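Local coordinates for uncharacterized SRPBCC domain-containing protein (Micromonospora chersina, PDB 6V04), which is of unknown function but belongs to the START/Bet v1-like proteins, is encoded in the dynemicin biosynthetic locus and binds metal ions, at residues A124-L127 with D128-G131. Sequence-based numbering, arbitrary orientation.
Sequences AGWL and DFVG
Asp-128 follows Ala-124 by one turn in the middle of helix 116-139, the long helix that packs across the curved antiparallel sheet of the first START/Bet v1-like half in a helix-grip fold. Its N-H reaches back to Ala-124 O at 3.0 Å, an i to i+4 bond. CG stands anti to the backbone N (chi1 171°), which carries the carboxylate out to the flank of the helix. There a water donates to both Asp-128 OD1 (2.8 Å) and Gly-125 O (3.0 Å), tying the side chain to the preceding turn, while OD1 also forms a salt bridge with Arg-132 one turn further on. Phe-129 N-H binds the same Gly-125 O, which thus accepts from both the amide and the water. The ring of Phe-129 lies beside this oxygen, CD2 3.5 Å from Gly-125 O, and the bridging water sits over the centre of one ring face, 3.2 Å above its plane. Phe-129 turns an edge to the face of the six-membered ring of Trp-126 in an offset edge-to-face pair, planes at 62°, with Phe-129 CD2 4.1 Å from Trp-126 CE3. Phe-41 extends the aromatic cluster beyond Phe-129, and Trp-94 meets Trp-126; the indole N-H of the buried Trp-126 is hydrogen-bonded to Asp-109 of strand 103-110. Val-130 is buried against Val-16 and Val-18 of strand 14-20 and Val-107 of strand 103-110. Its amide N gives a nearly straight bond to Trp-126 O (2.9 Å), and both its methyls lie against one side of that oxygen. Gly-131 completes the turn with a more bent bond from its N to Leu-127 O (N-H...O angle 146°), and Val-130 CG2 touches that same Leu-127 O at 3.5 Å.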
loop_
_atom_site.group_PDB
_atom_site.type_symbol
_atom_site.label_atom_id
_atom_site.label_comp_id
_atom_site.label_asym_id
_atom_site.label_seq_id
_atom_site.Cartn_x
_atom_site.Cartn_y
_atom_site.Cartn_z
ATOM N N ALA A 124 -1.138 5.290 -11.432
ATOM C CA ALA A 124 -1.259 3.960 -12.013
ATOM C C ALA A 124 -2.144 3.070 -11.151
ATOM O O ALA A 124 -2.949 2.288 -11.676
ATOM C CB ALA A 124 0.124 3.333 -12.182
ATOM N N GLY A 125 -2.012 3.190 -9.825
ATOM C CA GLY A 125 -2.835 2.398 -8.925
ATOM C C GLY A 125 -4.311 2.690 -9.068
ATOM O O GLY A 125 -5.138 1.777 -9.114
ATOM N N TRP A 126 -4.665 3.976 -9.148
ATOM C CA TRP A 126 -6.071 4.327 -9.319
ATOM C C TRP A 126 -6.585 3.972 -10.709
ATOM O O TRP A 126 -7.763 3.620 -10.854
ATOM C CB TRP A 126 -6.278 5.819 -9.037
ATOM C CG TRP A 126 -6.399 6.126 -7.569
ATOM C CD1 TRP A 126 -5.567 6.896 -6.815
ATOM C CD2 TRP A 126 -7.421 5.662 -6.688
ATOM N NE1 TRP A 126 -6.002 6.935 -5.518
ATOM C CE2 TRP A 126 -7.142 6.185 -5.411
ATOM C CE3 TRP A 126 -8.539 4.853 -6.853
ATOM C CZ2 TRP A 126 -7.945 5.922 -4.313
ATOM C CZ3 TRP A 126 -9.337 4.600 -5.759
ATOM C CH2 TRP A 126 -9.034 5.134 -4.507
ATOM N N LEU A 127 -5.733 4.034 -11.738
ATOM C CA LEU A 127 -6.171 3.599 -13.059
ATOM C C LEU A 127 -6.466 2.106 -13.065
ATOM O O LEU A 127 -7.393 1.649 -13.744
ATOM C CB LEU A 127 -5.114 3.938 -14.112
ATOM C CG LEU A 127 -5.050 5.409 -14.534
ATOM C CD1 LEU A 127 -3.870 5.622 -15.469
ATOM C CD2 LEU A 127 -6.344 5.828 -15.208
ATOM N N ASP A 128 -5.672 1.329 -12.320
ATOM C CA ASP A 128 -5.930 -0.098 -12.163
ATOM C C ASP A 128 -7.273 -0.332 -11.480
ATOM O O ASP A 128 -8.091 -1.134 -11.943
ATOM C CB ASP A 128 -4.760 -0.709 -11.382
ATOM C CG ASP A 128 -4.995 -2.141 -10.971
ATOM O OD1 ASP A 128 -5.741 -2.364 -10.002
ATOM O OD2 ASP A 128 -4.404 -3.036 -11.608
ATOM N N PHE A 129 -7.541 0.398 -10.400
ATOM C CA PHE A 129 -8.788 0.183 -9.678
ATOM C C PHE A 129 -10.001 0.560 -10.525
ATOM O O PHE A 129 -10.989 -0.180 -10.552
ATOM C CB PHE A 129 -8.773 0.970 -8.367
ATOM C CG PHE A 129 -8.035 0.282 -7.242
ATOM C CD1 PHE A 129 -8.210 -1.080 -6.987
ATOM C CD2 PHE A 129 -7.175 1.000 -6.437
ATOM C CE1 PHE A 129 -7.547 -1.693 -5.948
ATOM C CE2 PHE A 129 -6.506 0.385 -5.391
ATOM C CZ PHE A 129 -6.695 -0.964 -5.152
ATOM N N VAL A 130 -9.964 1.699 -11.228
ATOM C CA VAL A 130 -11.143 2.039 -12.023
ATOM C C VAL A 130 -11.257 1.112 -13.228
ATOM O O VAL A 130 -12.364 0.833 -13.701
ATOM C CB VAL A 130 -11.163 3.530 -12.432
ATOM C CG1 VAL A 130 -11.127 4.400 -11.186
ATOM C CG2 VAL A 130 -10.030 3.905 -13.390
ATOM N N GLY A 131 -10.140 0.548 -13.701
ATOM C CA GLY A 131 -10.227 -0.452 -14.747
ATOM C C GLY A 131 -10.900 -1.723 -14.272
ATOM O O GLY A 131 -11.610 -2.380 -15.041
HETATM O O HOH W 1 -4.629 -0.940 -7.888
#